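Local coordinates for protein ornithine carbamoyltransferase (Giardia intestinalis, PDB 3GRF) that probably transfers the carbamoyl group of carbamoyl phosphate to ornithine, giving citrulline, as an ornithine transcarbamoylase linked to arginine degradation, at residues Gly161-Asn172 with Gly231-Asp241. Numbering follows the deposited sequence.
Sequences GIKFAYCGDSMN and GCEGVDVVYTD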
ATOM      1  N   GLY A 161     -40.921   7.788  -7.363  1.00 40.92           N
ATOM      2  CA  GLY A 161     -41.401   9.176  -7.466  1.00 38.22           C
ATOM      3  C   GLY A 161     -40.323  10.215  -7.724  1.00 36.37           C
ATOM      4  O   GLY A 161     -40.624  11.375  -8.011  1.00 33.87           O
ATOM      5  N   ILE A 162     -39.056   9.803  -7.618  1.00 39.35           N
ATOM      6  CA  ILE A 162     -37.938  10.734  -7.769  1.00 33.47           C
ATOM      7  C   ILE A 162     -37.646  10.853  -9.246  1.00 31.01           C
ATOM      8  O   ILE A 162     -37.178   9.886  -9.853  1.00 29.27           O
ATOM      9  CB  ILE A 162     -36.633  10.283  -7.035  1.00 34.31           C
ATOM     10  CG1 ILE A 162     -36.899   9.985  -5.575  1.00 30.93           C
ATOM     11  CG2 ILE A 162     -35.604  11.427  -7.043  1.00 20.90           C
ATOM     12  CD1 ILE A 162     -37.705  11.081  -4.901  1.00 40.94           C
ATOM     13  N   LYS A 163     -37.929  12.014  -9.819  1.00 32.52           N
ATOM     14  CA  LYS A 163     -37.611  12.261 -11.241  1.00 30.96           C
ATOM     15  C   LYS A 163     -36.138  12.670 -11.313  1.00 35.43           C
ATOM     16  O   LYS A 163     -35.721  13.531 -10.559  1.00 34.71           O
ATOM     17  CB  LYS A 163     -38.502  13.356 -11.828  1.00 37.46           C
ATOM     18  CG  LYS A 163     -40.007  13.030 -11.945  1.00 42.65           C
ATOM     19  CD  LYS A 163     -40.785  13.737 -10.834  1.00 55.28           C
ATOM     20  CE  LYS A 163     -42.200  14.060 -11.242  1.00 41.76           C
ATOM     21  NZ  LYS A 163     -42.237  15.517 -11.616  1.00 60.81           N
ATOM     22  N   PHE A 164     -35.364  12.049 -12.215  1.00 35.49           N
ATOM     23  CA  PHE A 164     -33.908  12.213 -12.254  1.00 25.74           C
ATOM     24  C   PHE A 164     -33.539  12.872 -13.605  1.00 24.33           C
ATOM     25  O   PHE A 164     -34.099  12.519 -14.646  1.00 26.78           O
ATOM     26  CB  PHE A 164     -33.223  10.858 -12.071  1.00 27.34           C
ATOM     27  CG  PHE A 164     -31.698  10.915 -12.175  1.00 26.21           C
ATOM     28  CD1 PHE A 164     -30.918  11.042 -11.039  1.00 29.31           C
ATOM     29  CD2 PHE A 164     -31.060  10.860 -13.425  1.00 23.64           C
ATOM     30  CE1 PHE A 164     -29.534  11.106 -11.135  1.00 32.93           C
ATOM     31  CE2 PHE A 164     -29.710  10.912 -13.522  1.00 28.18           C
ATOM     32  CZ  PHE A 164     -28.937  11.052 -12.395  1.00 27.17           C
ATOM     33  N   ALA A 165     -32.641  13.847 -13.609  1.00 33.23           N
ATOM     34  CA  ALA A 165     -32.101  14.314 -14.912  1.00 22.85           C
ATOM     35  C   ALA A 165     -30.568  14.380 -14.967  1.00 30.58           C
ATOM     36  O   ALA A 165     -29.960  14.830 -14.010  1.00 32.11           O
ATOM     37  CB  ALA A 165     -32.694  15.691 -15.292  1.00 26.94           C
ATOM     38  N   TYR A 166     -29.979  13.929 -16.086  1.00 25.96           N
ATOM     39  CA  TYR A 166     -28.551  13.990 -16.319  1.00 25.80           C
ATOM     40  C   TYR A 166     -28.385  15.115 -17.347  1.00 31.06           C
ATOM     41  O   TYR A 166     -29.140  15.154 -18.316  1.00 25.75           O
ATOM     42  CB  TYR A 166     -27.937  12.681 -16.882  1.00 30.08           C
ATOM     43  CG  TYR A 166     -26.479  12.935 -17.165  1.00 32.80           C
ATOM     44  CD1 TYR A 166     -26.041  13.398 -18.438  1.00 18.77           C
ATOM     45  CD2 TYR A 166     -25.558  12.841 -16.152  1.00 27.12           C
ATOM     46  CE1 TYR A 166     -24.703  13.738 -18.633  1.00 31.11           C
ATOM     47  CE2 TYR A 166     -24.220  13.164 -16.340  1.00 32.83           C
ATOM     48  CZ  TYR A 166     -23.808  13.634 -17.586  1.00 41.10           C
ATOM     49  OH  TYR A 166     -22.495  13.949 -17.791  1.00 30.74           O
ATOM     50  N   CYS A 167     -27.465  16.060 -17.100  1.00 27.08           N
ATOM     51  CA  CYS A 167     -27.245  17.182 -18.042  1.00 29.39           C
ATOM     52  C   CYS A 167     -25.824  17.109 -18.529  1.00 29.20           C
ATOM     53  O   CYS A 167     -24.934  16.865 -17.737  1.00 27.11           O
ATOM     54  CB  CYS A 167     -27.516  18.563 -17.416  1.00 26.91           C
ATOM     55  SG  CYS A 167     -29.249  19.021 -17.387  1.00 38.00           S
ATOM     56  N   GLY A 168     -25.611  17.347 -19.825  1.00 31.65           N
ATOM     57  CA  GLY A 168     -24.247  17.398 -20.313  1.00 33.23           C
ATOM     58  C   GLY A 168     -23.940  16.396 -21.393  1.00 27.25           C
ATOM     59  O   GLY A 168     -24.843  15.922 -22.097  1.00 31.24           O
ATOM     60  N   ASP A 169     -22.653  16.121 -21.539  1.00 25.72           N
ATOM     61  CA  ASP A 169     -22.143  15.102 -22.442  1.00 30.02           C
ATOM     62  C   ASP A 169     -22.630  13.736 -22.051  1.00 37.51           C
ATOM     63  O   ASP A 169     -22.264  13.196 -20.976  1.00 34.65           O
ATOM     64  CB  ASP A 169     -20.625  15.073 -22.440  1.00 35.85           C
ATOM     65  CG  ASP A 169     -20.072  14.189 -23.530  1.00 46.99           C
ATOM     66  OD1 ASP A 169     -20.874  13.532 -24.248  1.00 38.09           O
ATOM     67  OD2 ASP A 169     -18.836  14.172 -23.671  1.00 42.89           O
ATOM     68  N   SER A 170     -23.451  13.169 -22.933  1.00 29.56           N
ATOM     69  CA  SER A 170     -24.206  12.006 -22.550  1.00 32.14           C
ATOM     70  C   SER A 170     -23.788  10.777 -23.298  1.00 31.24           C
ATOM     71  O   SER A 170     -24.401   9.710 -23.163  1.00 31.56           O
ATOM     72  CB  SER A 170     -25.713  12.296 -22.622  1.00 42.02           C
ATOM     73  OG  SER A 170     -26.032  13.311 -21.661  1.00 38.07           O
ATOM     74  N   MET A 171     -22.699  10.897 -24.041  1.00 32.28           N
ATOM     75  CA  MET A 171     -22.062   9.735 -24.573  1.00 30.05           C
ATOM     76  C   MET A 171     -20.960   9.473 -23.579  1.00 29.78           C
ATOM     77  O   MET A 171     -19.835   9.924 -23.742  1.00 31.91           O
ATOM     78  CB  MET A 171     -21.514  10.019 -25.973  1.00 31.26           C
ATOM     79  CG  MET A 171     -21.143   8.745 -26.687  1.00 37.28           C
ATOM     80  SD  MET A 171     -20.319   8.936 -28.271  1.00 40.14           S
ATOM     81  CE  MET A 171     -21.612   9.539 -29.322  1.00 48.57           C
ATOM     82  N   ASN A 172     -21.310   8.810 -22.480  1.00 24.47           N
ATOM     83  CA  ASN A 172     -20.530   8.927 -21.309  1.00 25.57           C
ATOM     84  C   ASN A 172     -20.806   7.727 -20.440  1.00 36.88           C
ATOM     85  O   ASN A 172     -21.960   7.422 -20.158  1.00 35.49           O
ATOM     86  CB  ASN A 172     -20.912  10.257 -20.626  1.00 30.91           C
ATOM     87  CG  ASN A 172     -20.294  10.461 -19.263  1.00 25.49           C
ATOM     88  OD1 ASN A 172     -19.803   9.548 -18.603  1.00 32.90           O
ATOM     89  ND2 ASN A 172     -20.426  11.677 -18.783  1.00 35.35           N
ATOM     90  N   GLY A 231     -35.761  19.752 -20.052  1.00 35.01           N
ATOM     91  CA  GLY A 231     -35.486  18.425 -19.505  1.00 34.69           C
ATOM     92  C   GLY A 231     -35.524  18.362 -18.003  1.00 36.12           C
ATOM     93  O   GLY A 231     -35.900  17.331 -17.423  1.00 35.34           O
ATOM     94  N   CYS A 232     -35.136  19.470 -17.367  1.00 26.11           N
ATOM     95  CA  CYS A 232     -35.044  19.563 -15.910  1.00 31.25           C
ATOM     96  C   CYS A 232     -36.324  20.100 -15.232  1.00 27.12           C
ATOM     97  O   CYS A 232     -36.403  20.167 -13.996  1.00 32.89           O
ATOM     98  CB  CYS A 232     -33.833  20.412 -15.481  1.00 32.29           C
ATOM     99  SG  CYS A 232     -32.251  19.641 -15.826  1.00 32.28           S
ATOM    100  N   GLU A 233     -37.313  20.485 -16.023  1.00 27.12           N
ATOM    101  CA  GLU A 233     -38.526  21.086 -15.466  1.00 34.87           C
ATOM    102  C   GLU A 233     -39.189  20.032 -14.629  1.00 27.08           C
ATOM    103  O   GLU A 233     -39.521  18.947 -15.145  1.00 26.98           O
ATOM    104  CB  GLU A 233     -39.483  21.471 -16.566  1.00 44.63           C
ATOM    105  CG  GLU A 233     -39.898  22.910 -16.570  1.00 52.46           C
ATOM    106  CD  GLU A 233     -40.776  23.186 -17.765  1.00 64.83           C
ATOM    107  OE1 GLU A 233     -40.242  23.202 -18.909  1.00 60.19           O
ATOM    108  OE2 GLU A 233     -42.004  23.347 -17.559  1.00 70.27           O
ATOM    109  N   GLY A 234     -39.366  20.346 -13.354  1.00 33.23           N
ATOM    110  CA  GLY A 234     -40.031  19.443 -12.422  1.00 30.41           C
ATOM    111  C   GLY A 234     -39.160  18.376 -11.770  1.00 39.99           C
ATOM    112  O   GLY A 234     -39.629  17.634 -10.906  1.00 41.17           O
ATOM    113  N   VAL A 235     -37.897  18.260 -12.171  1.00 34.85           N
ATOM    114  CA  VAL A 235     -37.106  17.086 -11.773  1.00 36.01           C
ATOM    115  C   VAL A 235     -36.656  17.196 -10.306  1.00 37.13           C
ATOM    116  O   VAL A 235     -36.620  18.290  -9.746  1.00 35.97           O
ATOM    117  CB  VAL A 235     -35.916  16.774 -12.745  1.00 40.58           C
ATOM    118  CG1 VAL A 235     -36.410  16.539 -14.185  1.00 44.51           C
ATOM    119  CG2 VAL A 235     -34.879  17.871 -12.702  1.00 40.67           C
ATOM    120  N   ASP A 236     -36.343  16.069  -9.679  1.00 33.12           N
ATOM    121  CA  ASP A 236     -35.987  16.054  -8.252  1.00 31.87           C
ATOM    122  C   ASP A 236     -34.480  15.947  -8.020  1.00 32.24           C
ATOM    123  O   ASP A 236     -33.992  16.184  -6.917  1.00 29.29           O
ATOM    124  CB  ASP A 236     -36.700  14.904  -7.543  1.00 36.71           C
ATOM    125  CG  ASP A 236     -38.198  14.963  -7.698  1.00 47.29           C
ATOM    126  OD1 ASP A 236     -38.760  14.047  -8.329  1.00 44.28           O
ATOM    127  OD2 ASP A 236     -38.808  15.920  -7.182  1.00 39.29           O
ATOM    128  N   VAL A 237     -33.741  15.554  -9.059  1.00 27.05           N
ATOM    129  CA  VAL A 237     -32.288  15.387  -8.988  1.00 35.89           C
ATOM    130  C   VAL A 237     -31.771  15.943 -10.295  1.00 24.65           C
ATOM    131  O   VAL A 237     -32.299  15.595 -11.357  1.00 29.89           O
ATOM    132  CB  VAL A 237     -31.815  13.910  -8.919  1.00 32.84           C
ATOM    133  CG1 VAL A 237     -30.240  13.853  -8.827  1.00 24.69           C
ATOM    134  CG2 VAL A 237     -32.470  13.190  -7.742  1.00 24.84           C
ATOM    135  N   VAL A 238     -30.754  16.798 -10.199  1.00 27.34           N
ATOM    136  CA  VAL A 238     -30.024  17.217 -11.382  1.00 26.68           C
ATOM    137  C   VAL A 238     -28.554  16.835 -11.262  1.00 30.25           C
ATOM    138  O   VAL A 238     -27.840  17.280 -10.362  1.00 31.02           O
ATOM    139  CB  VAL A 238     -30.121  18.725 -11.608  1.00 30.75           C
ATOM    140  CG1 VAL A 238     -29.321  19.130 -12.891  1.00 28.77           C
ATOM    141  CG2 VAL A 238     -31.589  19.165 -11.709  1.00 26.89           C
ATOM    142  N   TYR A 239     -28.078  16.039 -12.208  1.00 28.87           N
ATOM    143  CA  TYR A 239     -26.791  15.427 -12.024  1.00 26.41           C
ATOM    144  C   TYR A 239     -26.021  15.837 -13.251  1.00 30.98           C
ATOM    145  O   TYR A 239     -26.574  15.856 -14.343  1.00 25.59           O
ATOM    146  CB  TYR A 239     -27.007  13.910 -11.935  1.00 26.34           C
ATOM    147  CG  TYR A 239     -25.837  13.035 -11.533  1.00 25.23           C
ATOM    148  CD1 TYR A 239     -24.652  13.009 -12.264  1.00 22.51           C
ATOM    149  CD2 TYR A 239     -25.956  12.189 -10.477  1.00 23.52           C
ATOM    150  CE1 TYR A 239     -23.608  12.169 -11.926  1.00 26.32           C
ATOM    151  CE2 TYR A 239     -24.958  11.337 -10.143  1.00 19.04           C
ATOM    152  CZ  TYR A 239     -23.768  11.354 -10.848  1.00 28.49           C
ATOM    153  OH  TYR A 239     -22.775  10.498 -10.493  1.00 24.49           O
ATOM    154  N   THR A 240     -24.765  16.217 -13.056  1.00 31.81           N
ATOM    155  CA  THR A 240     -23.877  16.490 -14.182  1.00 31.93           C
ATOM    156  C   THR A 240     -22.476  16.006 -13.887  1.00 29.88           C
ATOM    157  O   THR A 240     -22.174  15.591 -12.765  1.00 19.22           O
ATOM    158  CB  THR A 240     -23.907  17.980 -14.580  1.00 26.21           C
ATOM    159  OG1 THR A 240     -23.224  18.134 -15.834  1.00 35.42           O
ATOM    160  CG2 THR A 240     -23.303  18.856 -13.505  1.00 16.53           C
ATOM    161  N   ASP A 241     -21.617  15.972 -14.900  1.00 27.39           N
ATOM    162  CA  ASP A 241     -20.233  15.622 -14.602  1.00 28.97           C
ATOM    163  C   ASP A 241     -19.293  16.174 -15.651  1.00 35.93           C
ATOM    164  O   ASP A 241     -19.742  16.814 -16.586  1.00 26.30           O
ATOM    165  CB  ASP A 241     -20.065  14.094 -14.298  1.00 37.44           C
ATOM    166  CG  ASP A 241     -19.818  13.221 -15.538  1.00 41.53           C
ATOM    167  OD1 ASP A 241     -19.056  12.251 -15.416  1.00 50.22           O
ATOM    168  OD2 ASP A 241     -20.379  13.471 -16.612  1.00 45.33           O
TER
HETATM  169  O   HOH W   1     -41.959  17.831  -9.691  1.00 48.44           O
HETATM  170  O   HOH W   2     -21.218  16.175 -18.890  1.00 35.83           O
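The Tyr166 ring meets Asp241 at its edge: OD2 lies in the ring plane and takes a very short bond from Tyr166 OH (2.5 Å), the carboxylate turned 71° from the ring. The same OD2 offers its syn lone pair to Asn172 ND2 at 2.8 Å, amide and carboxylate nearly coplanar, though this second bond is bent (133° at the hydrogen); Asn172 OD1 in turn caps Val174 N. Phe164, Tyr166, Val237 and Tyr239 project from one face of the sheet, the Phe164 and Tyr239 rings inclined at 51°, with Phe164 CZ 3.5 Å from Tyr239 CB and Phe164 CD1 against Val237 CG1. On the other face Ala165 CB packs on Val235 and Cys232. In between, the strands run parallel, bonded through Ala165 N to Val237 O, Tyr239 N to Ala165 O and Cys167 N to Tyr239 O. Asp236 grips the Lys163 backbone twice: OD1 accepts from Lys163 N (2.7 Å) through its anti lone pair, and Asp236 N donates to Lys163 O, while OD2 forms a salt bridge with Arg276 and a hydrogen bond with Ser274. In the parallel sheet of the Asp/Orn-binding domain, strand 188-192 lies beside 164-167 and strand 278-281 beside 237-240; helix 173-185 covers the Phe164 and Tyr239 face, and the Cys167–Cys228 disulfide ties helix 228-232 to strand 164-167 on the Ala165 face.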